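Local coordinates for Svp1-like protein 2 (Kluyveromyces lactis, PDB 4V16) that binds phosphoinositides as a seven-bladed PROPPIN beta-propeller, which probably brings it to membranes, at residues A[226-231]-A[282-287]; A[271-276]-A[320-325]; A[290-295]-A[306-311]. One frame throughout, in Å; residues are numbered along the deposited sequence.

The chain is a seven-bladed beta-propeller, and all three contacts lie in its last two blades. Contact 1 joins the innermost strands, 227-232 and 285-288. Contact 2 joins the outermost strands, 271-274 and 317-327, at the rim; its centre is about 14 Å from that of contact 1. Contact 3 pairs 293-298 with 303-312. Its centre is about 10 Å from that of contact 2 and about 16 Å from that of contact 1, which it touches at Ala287 and Val295. Along the chain contacts 1 and 2 interleave, contact 1 closes before contact 3 begins, and contact 2 spans contact 3. Two contacts therefore seal the seam between blades, and the third pairs the two middle strands of the last blade.

Contact 1 of 3, residues A[226-231]-A[282-287]; sequences SIIDMR and NDCKIA
Two neighbouring blades of the propeller meet here through their innermost strands, with Asp229 and Arg231 of one hydrogen-bonded to the backbone of Ile286 in the other. Segments 227-231 and 285-287 run nearly parallel, 17° apart, with 6.3 Å between their axes. Side chains bridge the seam. A classic beta bulge, in which Ile228 and Asp229 both face Val242, turns two successive side chains toward residues 282-287. Asp229 turns its CG away from its own N (chi1 -164°), placing OD2 2.8 Å from Ile286 N, which donates to the anti lone pair in an almost straight bond. Arg231 bends at chi2 and chi3, and its NE donates to Ile286 O at 3.1 Å, the oxygen lying in the guanidinium plane, at the edge of the group. Arg231 NH2 is 3.5 Å from Asp229 OD2, but that oxygen is well out of the plane, and only charge links the two. Beside this polar pair, CD1 of Ile286 lies against the Asp229 backbone, 3.5 Å from Asp229 O. Ile228 lays CG2 over the chain at Cys284, 3.5 Å from Cys284 N. Asp229 OD1 has a salt bridge with Arg186 of the preceding blade. Lys285 NZ hydrogen-bonds Tyr20 O and forms a salt bridge with Glu21, both in the first blade. The buried Asp229 carboxylate thus joins three blades, and the two arginines would be expected to favour its charged form.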
ATOM      1  N   SER A 226     -14.332  -7.519  -5.578  1.00 35.82           N
ATOM      2  CA  SER A 226     -12.898  -7.510  -5.336  1.00 39.29           C
ATOM      3  C   SER A 226     -12.498  -6.131  -4.823  1.00 36.26           C
ATOM      4  O   SER A 226     -12.896  -5.110  -5.385  1.00 33.20           O
ATOM      5  CB  SER A 226     -12.120  -7.865  -6.604  1.00 34.27           C
ATOM      6  OG  SER A 226     -12.386  -6.941  -7.644  1.00 57.76           O
ATOM      7  N   ILE A 227     -11.717  -6.111  -3.749  1.00 38.01           N
ATOM      8  CA  ILE A 227     -11.308  -4.863  -3.117  1.00 32.85           C
ATOM      9  C   ILE A 227     -10.003  -4.352  -3.720  1.00 29.33           C
ATOM     10  O   ILE A 227      -8.996  -5.058  -3.745  1.00 40.46           O
ATOM     11  CB  ILE A 227     -11.162  -5.052  -1.598  1.00 28.67           C
ATOM     12  CG1 ILE A 227     -12.549  -5.246  -0.978  1.00 30.25           C
ATOM     13  CG2 ILE A 227     -10.471  -3.856  -0.956  1.00 29.29           C
ATOM     14  CD1 ILE A 227     -12.526  -5.865   0.396  1.00 44.54           C
ATOM     15  N   ILE A 228     -10.034  -3.111  -4.197  1.00 28.70           N
ATOM     16  CA  ILE A 228      -8.914  -2.530  -4.930  1.00 27.86           C
ATOM     17  C   ILE A 228      -7.840  -1.985  -3.997  1.00 30.28           C
ATOM     18  O   ILE A 228      -6.647  -2.168  -4.248  1.00 38.02           O
ATOM     19  CB  ILE A 228      -9.384  -1.394  -5.857  1.00 29.09           C
ATOM     20  CG1 ILE A 228     -10.548  -1.860  -6.738  1.00 29.13           C
ATOM     21  CG2 ILE A 228      -8.230  -0.889  -6.716  1.00 30.12           C
ATOM     22  CD1 ILE A 228     -10.242  -3.077  -7.584  1.00 26.12           C
ATOM     23  N   ASP A 229      -8.255  -1.298  -2.936  1.00 28.19           N
ATOM     24  CA  ASP A 229      -7.293  -0.770  -1.974  1.00 32.01           C
ATOM     25  C   ASP A 229      -7.920  -0.424  -0.625  1.00 30.75           C
ATOM     26  O   ASP A 229      -9.111  -0.123  -0.533  1.00 28.19           O
ATOM     27  CB  ASP A 229      -6.605   0.473  -2.546  1.00 34.60           C
ATOM     28  CG  ASP A 229      -5.341   0.843  -1.788  1.00 30.61           C
ATOM     29  OD1 ASP A 229      -4.656  -0.072  -1.284  1.00 33.09           O
ATOM     30  OD2 ASP A 229      -5.029   2.049  -1.701  1.00 29.30           O
ATOM     31  N   MET A 230      -7.090  -0.481   0.415  1.00 32.89           N
ATOM     32  CA  MET A 230      -7.449  -0.036   1.758  1.00 25.06           C
ATOM     33  C   MET A 230      -6.394   0.936   2.264  1.00 29.68           C
ATOM     34  O   MET A 230      -5.252   0.914   1.808  1.00 30.94           O
ATOM     35  CB  MET A 230      -7.551  -1.213   2.725  1.00 31.55           C
ATOM     36  CG  MET A 230      -8.692  -2.166   2.465  1.00 38.01           C
ATOM     37  SD  MET A 230      -8.582  -3.582   3.574  1.00 50.61           S
ATOM     38  CE  MET A 230     -10.231  -4.250   3.412  1.00 47.00           C
ATOM     39  N   ARG A 231      -6.768   1.780   3.219  1.00 36.21           N
ATOM     40  CA  ARG A 231      -5.803   2.682   3.832  1.00 29.10           C
ATOM     41  C   ARG A 231      -6.336   3.290   5.124  1.00 25.74           C
ATOM     42  O   ARG A 231      -7.438   3.838   5.157  1.00 25.99           O
ATOM     43  CB  ARG A 231      -5.418   3.791   2.853  1.00 27.29           C
ATOM     44  CG  ARG A 231      -4.021   4.331   3.060  1.00 28.51           C
ATOM     45  CD  ARG A 231      -2.949   3.320   2.646  1.00 35.75           C
ATOM     46  NE  ARG A 231      -2.693   3.333   1.208  1.00 31.97           N
ATOM     47  CZ  ARG A 231      -1.835   2.525   0.591  1.00 33.90           C
ATOM     48  NH1 ARG A 231      -1.146   1.627   1.282  1.00 39.40           N
ATOM     49  NH2 ARG A 231      -1.667   2.612  -0.720  1.00 40.06           N
ATOM     50  N   ASN A 282      -9.156   0.356 -13.872  1.00 37.78           N
ATOM     51  CA  ASN A 282      -9.328  -0.922 -13.187  1.00 41.19           C
ATOM     52  C   ASN A 282      -8.450  -1.042 -11.939  1.00 36.91           C
ATOM     53  O   ASN A 282      -8.355  -2.112 -11.338  1.00 33.48           O
ATOM     54  CB  ASN A 282      -9.031  -2.078 -14.145  1.00 41.48           C
ATOM     55  CG  ASN A 282      -7.681  -1.946 -14.819  1.00 41.30           C
ATOM     56  OD1 ASN A 282      -6.640  -2.209 -14.215  1.00 45.43           O
ATOM     57  ND2 ASN A 282      -7.691  -1.548 -16.087  1.00 45.07           N
ATOM     58  N   ASP A 283      -7.820   0.062 -11.546  1.00 36.28           N
ATOM     59  CA  ASP A 283      -6.932   0.069 -10.388  1.00 31.31           C
ATOM     60  C   ASP A 283      -6.773   1.488  -9.861  1.00 29.01           C
ATOM     61  O   ASP A 283      -6.880   2.452 -10.617  1.00 30.44           O
ATOM     62  CB  ASP A 283      -5.563  -0.518 -10.754  1.00 30.49           C
ATOM     63  CG  ASP A 283      -4.669  -0.736  -9.541  1.00 35.13           C
ATOM     64  OD1 ASP A 283      -5.156  -1.277  -8.525  1.00 43.56           O
ATOM     65  OD2 ASP A 283      -3.475  -0.369  -9.602  1.00 32.38           O
ATOM     66  N   CYS A 284      -6.531   1.611  -8.560  1.00 26.15           N
ATOM     67  CA  CYS A 284      -6.241   2.904  -7.952  1.00 25.95           C
ATOM     68  C   CYS A 284      -5.569   2.699  -6.601  1.00 30.47           C
ATOM     69  O   CYS A 284      -5.407   1.564  -6.147  1.00 32.72           O
ATOM     70  CB  CYS A 284      -7.520   3.734  -7.795  1.00 29.76           C
ATOM     71  SG  CYS A 284      -8.674   3.136  -6.531  1.00 33.21           S
ATOM     72  N   LYS A 285      -5.165   3.795  -5.967  1.00 26.64           N
ATOM     73  CA  LYS A 285      -4.595   3.731  -4.625  1.00 29.25           C
ATOM     74  C   LYS A 285      -5.021   4.938  -3.796  1.00 29.51           C
ATOM     75  O   LYS A 285      -5.059   6.068  -4.287  1.00 28.76           O
ATOM     76  CB  LYS A 285      -3.069   3.634  -4.692  1.00 28.24           C
ATOM     77  CG  LYS A 285      -2.584   2.316  -5.274  1.00 30.12           C
ATOM     78  CD  LYS A 285      -1.081   2.145  -5.154  1.00 25.87           C
ATOM     79  CE  LYS A 285      -0.644   0.791  -5.700  1.00 26.99           C
ATOM     80  NZ  LYS A 285       0.821   0.558  -5.572  1.00 41.23           N
ATOM     81  N   ILE A 286      -5.348   4.673  -2.535  1.00 24.49           N
ATOM     82  CA  ILE A 286      -5.856   5.688  -1.626  1.00 24.77           C
ATOM     83  C   ILE A 286      -4.716   6.316  -0.829  1.00 29.43           C
ATOM     84  O   ILE A 286      -3.734   5.647  -0.505  1.00 27.00           O
ATOM     85  CB  ILE A 286      -6.885   5.099  -0.636  1.00 25.43           C
ATOM     86  CG1 ILE A 286      -7.928   4.243  -1.362  1.00 29.30           C
ATOM     87  CG2 ILE A 286      -7.575   6.212   0.138  1.00 25.18           C
ATOM     88  CD1 ILE A 286      -8.668   3.300  -0.444  1.00 27.87           C
ATOM     89  N   ALA A 287      -4.853   7.600  -0.512  1.00 31.00           N
ATOM     90  CA  ALA A 287      -3.898   8.288   0.347  1.00 27.71           C
ATOM     91  C   ALA A 287      -4.596   9.340   1.196  1.00 32.04           C
ATOM     92  O   ALA A 287      -5.273  10.223   0.673  1.00 37.25           O
ATOM     93  CB  ALA A 287      -2.803   8.928  -0.481  1.00 28.49           C
TER

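Contact 2 of 3, residues A[271-276]-A[320-325]; sequences CNFKLK and LQLNQR
The ring of Phe273 meets residues 320-325 obliquely: its CZ comes 3.8 Å from Leu322 CB, and CD2 lies 3.9 Å from Leu320 O. The ring also makes an edge-to-face contact with Phe307. The guanidinium of Arg325 has Lys276 O at its edge, near the plane. Its NH2 donates to Lys276 O at 2.9 Å in a bent, weak bond. The lysine chain also lies against this group, with Lys276 CB 3.6 Å from Arg325 NH2. Leu322 CD2 touches the same flat group at the edge. With chi1 at -170° the Phe273 ring swings clear of its own N and out toward Leu322, and the two side chains cross at about a right angle. These residues belong to the outermost strands of two adjacent propeller blades. The axes of 271-274 and 320-325 pass 7.5 Å apart at an angle of 41°, and side chains fill the seam. Strand 271-274 follows the engineered Gly-Ser linker that replaces loop 6CD. At the buried end, Leu320 CD1 fits against Cys271 CB and Phe273 CB, each at 3.8 Å, while Leu248 and Val250 also touch Leu320. At the exposed end, the extended chain of Lys276 passes over Leu322, with CE 3.9 Å from Leu322 CD2. Arg325 NH1 forms a salt bridge with Asp305. An alanine in place of Arg325 would probably leave the Asp305 carboxylate without this partner and Lys276 O without this donor.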
ATOM      1  N   CYS A 271     -19.586   6.512   5.531  1.00 47.48           N
ATOM      2  CA  CYS A 271     -19.618   7.272   4.282  1.00 33.57           C
ATOM      3  C   CYS A 271     -19.695   6.361   3.069  1.00 33.57           C
ATOM      4  O   CYS A 271     -19.300   5.196   3.124  1.00 39.78           O
ATOM      5  CB  CYS A 271     -18.376   8.152   4.149  1.00 39.93           C
ATOM      6  SG  CYS A 271     -18.381   9.621   5.161  1.00 43.71           S
ATOM      7  N   ASN A 272     -20.202   6.914   1.975  1.00 35.76           N
ATOM      8  CA  ASN A 272     -20.166   6.250   0.682  1.00 31.45           C
ATOM      9  C   ASN A 272     -20.020   7.291  -0.414  1.00 31.61           C
ATOM     10  O   ASN A 272     -20.478   8.424  -0.266  1.00 32.27           O
ATOM     11  CB  ASN A 272     -21.426   5.418   0.456  1.00 29.45           C
ATOM     12  CG  ASN A 272     -21.532   4.256   1.417  1.00 33.44           C
ATOM     13  OD1 ASN A 272     -20.762   3.300   1.335  1.00 41.18           O
ATOM     14  ND2 ASN A 272     -22.490   4.328   2.335  1.00 36.31           N
ATOM     15  N   PHE A 273     -19.373   6.912  -1.509  1.00 28.70           N
ATOM     16  CA  PHE A 273     -19.237   7.813  -2.642  1.00 29.47           C
ATOM     17  C   PHE A 273     -18.966   7.045  -3.928  1.00 30.53           C
ATOM     18  O   PHE A 273     -17.930   6.395  -4.067  1.00 29.74           O
ATOM     19  CB  PHE A 273     -18.118   8.825  -2.391  1.00 27.41           C
ATOM     20  CG  PHE A 273     -18.075   9.937  -3.398  1.00 31.02           C
ATOM     21  CD1 PHE A 273     -17.400   9.779  -4.600  1.00 31.60           C
ATOM     22  CD2 PHE A 273     -18.712  11.140  -3.148  1.00 29.50           C
ATOM     23  CE1 PHE A 273     -17.363  10.800  -5.530  1.00 28.01           C
ATOM     24  CE2 PHE A 273     -18.677  12.165  -4.074  1.00 27.12           C
ATOM     25  CZ  PHE A 273     -18.001  11.995  -5.265  1.00 24.77           C
ATOM     26  N   LYS A 274     -19.907   7.127  -4.863  1.00 28.30           N
ATOM     27  CA  LYS A 274     -19.726   6.540  -6.184  1.00 27.63           C
ATOM     28  C   LYS A 274     -18.642   7.295  -6.938  1.00 28.67           C
ATOM     29  O   LYS A 274     -18.859   8.418  -7.393  1.00 30.40           O
ATOM     30  CB  LYS A 274     -21.039   6.563  -6.970  1.00 24.76           C
ATOM     31  CG  LYS A 274     -22.120   5.671  -6.381  1.00 29.50           C
ATOM     32  CD  LYS A 274     -23.479   5.953  -6.997  1.00 28.97           C
ATOM     33  CE  LYS A 274     -24.525   4.963  -6.508  1.00 37.69           C
ATOM     34  NZ  LYS A 274     -24.684   4.990  -5.026  1.00 42.48           N
ATOM     35  N   LEU A 275     -17.472   6.677  -7.060  1.00 30.30           N
ATOM     36  CA  LEU A 275     -16.334   7.310  -7.717  1.00 30.28           C
ATOM     37  C   LEU A 275     -16.593   7.507  -9.206  1.00 28.79           C
ATOM     38  O   LEU A 275     -17.361   6.763  -9.815  1.00 35.90           O
ATOM     39  CB  LEU A 275     -15.070   6.473  -7.511  1.00 29.02           C
ATOM     40  CG  LEU A 275     -14.596   6.332  -6.064  1.00 25.94           C
ATOM     41  CD1 LEU A 275     -13.492   5.290  -5.962  1.00 26.72           C
ATOM     42  CD2 LEU A 275     -14.120   7.672  -5.523  1.00 26.72           C
ATOM     43  N   LYS A 276     -15.950   8.519  -9.779  1.00 31.15           N
ATOM     44  CA  LYS A 276     -16.062   8.794 -11.206  1.00 33.43           C
ATOM     45  C   LYS A 276     -15.002   8.017 -11.979  1.00 33.59           C
ATOM     46  O   LYS A 276     -13.830   8.398 -11.995  1.00 37.72           O
ATOM     47  CB  LYS A 276     -15.923  10.293 -11.474  1.00 33.83           C
ATOM     48  CG  LYS A 276     -16.844  11.155 -10.629  1.00 37.85           C
ATOM     49  CD  LYS A 276     -16.902  12.582 -11.148  1.00 45.57           C
ATOM     50  CE  LYS A 276     -17.823  13.441 -10.301  1.00 52.51           C
ATOM     51  NZ  LYS A 276     -18.100  14.759 -10.934  1.00 53.95           N
ATOM     52  N   LEU A 320     -18.962  12.448   2.201  1.00 34.25           N
ATOM     53  CA  LEU A 320     -17.790  12.696   1.369  1.00 28.08           C
ATOM     54  C   LEU A 320     -18.077  13.721   0.277  1.00 28.77           C
ATOM     55  O   LEU A 320     -19.184  13.781  -0.259  1.00 31.86           O
ATOM     56  CB  LEU A 320     -17.309  11.390   0.733  1.00 29.08           C
ATOM     57  CG  LEU A 320     -16.505  10.453   1.633  1.00 31.97           C
ATOM     58  CD1 LEU A 320     -16.437   9.064   1.019  1.00 29.27           C
ATOM     59  CD2 LEU A 320     -15.107  11.008   1.859  1.00 30.67           C
ATOM     60  N   GLN A 321     -17.064  14.518  -0.050  1.00 29.41           N
ATOM     61  CA  GLN A 321     -17.183  15.542  -1.079  1.00 33.71           C
ATOM     62  C   GLN A 321     -15.937  15.564  -1.958  1.00 39.27           C
ATOM     63  O   GLN A 321     -14.817  15.662  -1.456  1.00 37.53           O
ATOM     64  CB  GLN A 321     -17.400  16.914  -0.440  1.00 36.15           C
ATOM     65  CG  GLN A 321     -17.775  18.011  -1.423  1.00 46.17           C
ATOM     66  CD  GLN A 321     -17.779  19.389  -0.787  1.00 61.32           C
ATOM     67  OE1 GLN A 321     -17.261  19.581   0.314  1.00 55.08           O
ATOM     68  NE2 GLN A 321     -18.369  20.358  -1.479  1.00 71.83           N
ATOM     69  N   LEU A 322     -16.141  15.472  -3.269  1.00 39.17           N
ATOM     70  CA  LEU A 322     -15.044  15.531  -4.228  1.00 30.19           C
ATOM     71  C   LEU A 322     -14.752  16.981  -4.593  1.00 37.94           C
ATOM     72  O   LEU A 322     -15.487  17.593  -5.367  1.00 41.72           O
ATOM     73  CB  LEU A 322     -15.381  14.722  -5.482  1.00 31.36           C
ATOM     74  CG  LEU A 322     -14.355  14.753  -6.617  1.00 38.47           C
ATOM     75  CD1 LEU A 322     -13.004  14.237  -6.149  1.00 42.48           C
ATOM     76  CD2 LEU A 322     -14.849  13.942  -7.804  1.00 37.55           C
ATOM     77  N   ASN A 323     -13.677  17.526  -4.031  1.00 43.84           N
ATOM     78  CA  ASN A 323     -13.331  18.930  -4.234  1.00 41.26           C
ATOM     79  C   ASN A 323     -12.625  19.198  -5.560  1.00 37.56           C
ATOM     80  O   ASN A 323     -13.140  19.934  -6.402  1.00 49.91           O
ATOM     81  CB  ASN A 323     -12.451  19.425  -3.082  1.00 48.80           C
ATOM     82  CG  ASN A 323     -13.231  19.627  -1.795  1.00 53.06           C
ATOM     83  OD1 ASN A 323     -14.441  19.858  -1.814  1.00 47.72           O
ATOM     84  ND2 ASN A 323     -12.535  19.549  -0.665  1.00 47.08           N
ATOM     85  N   GLN A 324     -11.449  18.600  -5.741  1.00 41.30           N
ATOM     86  CA  GLN A 324     -10.625  18.860  -6.920  1.00 42.36           C
ATOM     87  C   GLN A 324     -10.304  17.583  -7.688  1.00 39.87           C
ATOM     88  O   GLN A 324     -10.289  16.488  -7.126  1.00 40.51           O
ATOM     89  CB  GLN A 324      -9.339  19.562  -6.513  1.00 42.04           C
ATOM     90  N   ARG A 325     -10.053  17.749  -8.983  1.00 39.37           N
ATOM     91  CA  ARG A 325      -9.646  16.659  -9.860  1.00 36.98           C
ATOM     92  C   ARG A 325      -8.447  17.126 -10.679  1.00 40.42           C
ATOM     93  O   ARG A 325      -8.581  17.982 -11.555  1.00 45.50           O
ATOM     94  CB  ARG A 325     -10.802  16.234 -10.767  1.00 35.50           C
ATOM     95  CG  ARG A 325     -10.495  15.040 -11.653  1.00 41.91           C
ATOM     96  CD  ARG A 325     -11.725  14.580 -12.419  1.00 48.79           C
ATOM     97  NE  ARG A 325     -11.778  13.125 -12.563  1.00 48.40           N
ATOM     98  CZ  ARG A 325     -12.458  12.305 -11.764  1.00 49.11           C
ATOM     99  NH1 ARG A 325     -13.160  12.779 -10.742  1.00 56.98           N
ATOM    100  NH2 ARG A 325     -12.438  10.997 -11.988  1.00 44.12           N
TER

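Contact 3 of 3, residues A[290-295]-A[306-311]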
ATOM      1  N   SER A 290      -4.809  14.077   5.326  1.00 34.46           N
ATOM      2  CA  SER A 290      -5.051  14.565   6.679  1.00 30.09           C
ATOM      3  C   SER A 290      -5.981  13.595   7.388  1.00 31.26           C
ATOM      4  O   SER A 290      -6.241  12.502   6.889  1.00 33.31           O
ATOM      5  CB  SER A 290      -5.652  15.970   6.660  1.00 28.89           C
ATOM      6  OG  SER A 290      -6.964  15.953   6.125  1.00 38.31           O
ATOM      7  N   ASP A 291      -6.483  13.992   8.552  1.00 36.37           N
ATOM      8  CA  ASP A 291      -7.446  13.171   9.278  1.00 36.71           C
ATOM      9  C   ASP A 291      -8.832  13.275   8.653  1.00 33.64           C
ATOM     10  O   ASP A 291      -9.742  12.535   9.032  1.00 38.40           O
ATOM     11  CB  ASP A 291      -7.507  13.584  10.750  1.00 43.29           C
ATOM     12  CG  ASP A 291      -6.328  13.064  11.558  1.00 53.97           C
ATOM     13  OD1 ASP A 291      -5.925  11.895  11.356  1.00 45.04           O
ATOM     14  OD2 ASP A 291      -5.805  13.825  12.402  1.00 61.41           O
ATOM     15  N   THR A 292      -8.987  14.191   7.698  1.00 33.56           N
ATOM     16  CA  THR A 292     -10.275  14.431   7.053  1.00 37.31           C
ATOM     17  C   THR A 292     -10.145  14.635   5.540  1.00 37.26           C
ATOM     18  O   THR A 292     -11.061  15.150   4.898  1.00 39.36           O
ATOM     19  CB  THR A 292     -10.977  15.667   7.660  1.00 40.48           C
ATOM     20  OG1 THR A 292     -10.078  16.786   7.654  1.00 41.72           O
ATOM     21  CG2 THR A 292     -11.422  15.387   9.088  1.00 34.03           C
ATOM     22  N   GLY A 293      -9.013  14.224   4.974  1.00 32.22           N
ATOM     23  CA  GLY A 293      -8.774  14.384   3.549  1.00 34.89           C
ATOM     24  C   GLY A 293      -8.134  13.163   2.918  1.00 34.06           C
ATOM     25  O   GLY A 293      -7.173  12.612   3.456  1.00 33.97           O
ATOM     26  N   LEU A 294      -8.673  12.743   1.775  1.00 32.91           N
ATOM     27  CA  LEU A 294      -8.134  11.615   1.019  1.00 30.83           C
ATOM     28  C   LEU A 294      -7.739  12.036  -0.386  1.00 31.48           C
ATOM     29  O   LEU A 294      -8.220  13.047  -0.902  1.00 29.59           O
ATOM     30  CB  LEU A 294      -9.150  10.474   0.920  1.00 27.02           C
ATOM     31  CG  LEU A 294      -9.524   9.712   2.189  1.00 33.19           C
ATOM     32  CD1 LEU A 294     -10.520  10.500   3.024  1.00 46.40           C
ATOM     33  CD2 LEU A 294     -10.091   8.350   1.824  1.00 33.46           C
ATOM     34  N   VAL A 295      -6.869  11.242  -1.002  1.00 29.72           N
ATOM     35  CA  VAL A 295      -6.548  11.400  -2.412  1.00 27.36           C
ATOM     36  C   VAL A 295      -6.557  10.035  -3.097  1.00 28.49           C
ATOM     37  O   VAL A 295      -5.865   9.112  -2.665  1.00 28.83           O
ATOM     38  CB  VAL A 295      -5.178  12.078  -2.619  1.00 28.16           C
ATOM     39  CG1 VAL A 295      -4.803  12.097  -4.097  1.00 29.41           C
ATOM     40  CG2 VAL A 295      -5.200  13.494  -2.070  1.00 34.72           C
ATOM     41  N   THR A 306      -9.143  14.644  -5.107  1.00 34.58           N
ATOM     42  CA  THR A 306      -9.031  15.095  -3.722  1.00 36.31           C
ATOM     43  C   THR A 306     -10.400  15.104  -3.045  1.00 36.35           C
ATOM     44  O   THR A 306     -11.338  15.730  -3.541  1.00 38.35           O
ATOM     45  CB  THR A 306      -8.419  16.503  -3.634  1.00 40.60           C
ATOM     46  OG1 THR A 306      -7.165  16.527  -4.328  1.00 38.40           O
ATOM     47  CG2 THR A 306      -8.204  16.909  -2.179  1.00 34.93           C
ATOM     48  N   PHE A 307     -10.502  14.417  -1.909  1.00 33.36           N
ATOM     49  CA  PHE A 307     -11.759  14.313  -1.170  1.00 30.40           C
ATOM     50  C   PHE A 307     -11.686  15.017   0.181  1.00 37.75           C
ATOM     51  O   PHE A 307     -10.628  15.063   0.811  1.00 42.17           O
ATOM     52  CB  PHE A 307     -12.132  12.845  -0.951  1.00 28.82           C
ATOM     53  CG  PHE A 307     -12.585  12.140  -2.195  1.00 30.17           C
ATOM     54  CD1 PHE A 307     -11.672  11.499  -3.016  1.00 26.69           C
ATOM     55  CD2 PHE A 307     -13.927  12.109  -2.539  1.00 33.34           C
ATOM     56  CE1 PHE A 307     -12.087  10.846  -4.158  1.00 27.99           C
ATOM     57  CE2 PHE A 307     -14.350  11.456  -3.682  1.00 32.59           C
ATOM     58  CZ  PHE A 307     -13.428  10.823  -4.493  1.00 32.52           C
ATOM     59  N   LYS A 308     -12.820  15.563   0.618  1.00 36.67           N
ATOM     60  CA  LYS A 308     -12.961  16.080   1.977  1.00 38.33           C
ATOM     61  C   LYS A 308     -13.968  15.232   2.747  1.00 35.72           C
ATOM     62  O   LYS A 308     -15.061  14.952   2.255  1.00 37.37           O
ATOM     63  CB  LYS A 308     -13.403  17.547   1.968  1.00 38.48           C
ATOM     64  CG  LYS A 308     -13.544  18.173   3.359  1.00 33.53           C
ATOM     65  CD  LYS A 308     -12.194  18.315   4.060  1.00 52.79           C
ATOM     66  CE  LYS A 308     -12.349  18.704   5.523  1.00 58.50           C
ATOM     67  NZ  LYS A 308     -12.975  20.044   5.699  1.00 57.83           N
ATOM     68  N   LEU A 309     -13.588  14.822   3.953  1.00 36.45           N
ATOM     69  CA  LEU A 309     -14.468  14.040   4.811  1.00 36.39           C
ATOM     70  C   LEU A 309     -15.172  14.963   5.800  1.00 37.29           C
ATOM     71  O   LEU A 309     -14.602  15.337   6.824  1.00 43.75           O
ATOM     72  CB  LEU A 309     -13.674  12.959   5.548  1.00 39.43           C
ATOM     73  CG  LEU A 309     -14.467  12.017   6.458  1.00 33.85           C
ATOM     74  CD1 LEU A 309     -15.566  11.298   5.692  1.00 38.30           C
ATOM     75  CD2 LEU A 309     -13.534  11.010   7.109  1.00 38.65           C
ATOM     76  N   ASN A 310     -16.411  15.327   5.483  1.00 39.80           N
ATOM     77  CA  ASN A 310     -17.168  16.283   6.287  1.00 43.31           C
ATOM     78  C   ASN A 310     -17.959  15.616   7.406  1.00 36.39           C
ATOM     79  O   ASN A 310     -18.297  14.437   7.320  1.00 38.60           O
ATOM     80  CB  ASN A 310     -18.119  17.081   5.395  1.00 43.22           C
ATOM     81  CG  ASN A 310     -17.397  18.102   4.538  1.00 43.49           C
ATOM     82  OD1 ASN A 310     -16.492  18.795   5.005  1.00 52.54           O
ATOM     83  ND2 ASN A 310     -17.795  18.199   3.275  1.00 41.33           N
ATOM     84  N   TYR A 311     -18.255  16.386   8.450  1.00 44.36           N
ATOM     85  CA  TYR A 311     -19.019  15.892   9.590  1.00 43.97           C
ATOM     86  C   TYR A 311     -19.993  16.950  10.093  1.00 47.51           C
ATOM     87  O   TYR A 311     -19.610  18.097  10.331  1.00 47.13           O
ATOM     88  CB  TYR A 311     -18.084  15.465  10.723  1.00 39.47           C
ATOM     89  CG  TYR A 311     -18.805  14.907  11.930  1.00 45.76           C
ATOM     90  CD1 TYR A 311     -19.400  13.655  11.887  1.00 45.26           C
ATOM     91  CD2 TYR A 311     -18.887  15.630  13.115  1.00 52.54           C
ATOM     92  CE1 TYR A 311     -20.061  13.137  12.985  1.00 48.42           C
ATOM     93  CE2 TYR A 311     -19.546  15.120  14.220  1.00 49.28           C
ATOM     94  CZ  TYR A 311     -20.132  13.872  14.149  1.00 52.02           C
ATOM     95  OH  TYR A 311     -20.790  13.352  15.239  1.00 53.34           O
TER
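Thr292 O takes the shortest hydrogen bond between residues 290-295 and 306-311, from Leu309 N at 2.7 Å. The bond is nearly straight. Leu309 CB and Lys308 CD also lie against this oxygen, each at 3.5 Å. Two further backbone bonds join Leu294 and Phe307, which form an antiparallel hydrogen-bonded pair. Phe307 N donates to Leu294 O at 2.8 Å, with an angle of 178°. In return Leu294 N donates to Phe307 O at 3.2 Å. CA-H groups supplement these bonds: Gly293 CA approaches Phe307 O at 3.4 Å, and Thr306 CA approaches Leu294 O. Gly293 with Lys308 and Val295 with Thr306 are the non-hydrogen-bonded pairs on either side. Together they make the central hairpin of the last propeller blade. Just before it, Ser290 OG accepts from Thr292 N, 3.1 Å away, in an ST turn that leads the chain into the strand.

The side chains divide between the two faces. Leu294 and Phe307 share one, where Leu294 packs on Ile286 of its own blade and on Ala240 of the preceding one, while the Phe307 ring reaches Leu275 and Leu322. Leu294 O lies at the edge of that ring. The other face carries Val295, Thr306 and Lys308, with Val295 touching Val42 of the first blade. Lys308 bends at chi2 and runs alongside Thr292, both pointing the same way, with its CE 3.7 Å from Thr292 OG1. Backbone bonds therefore hold the strands in register, and the apolar groups remain available to meet the blades before and after.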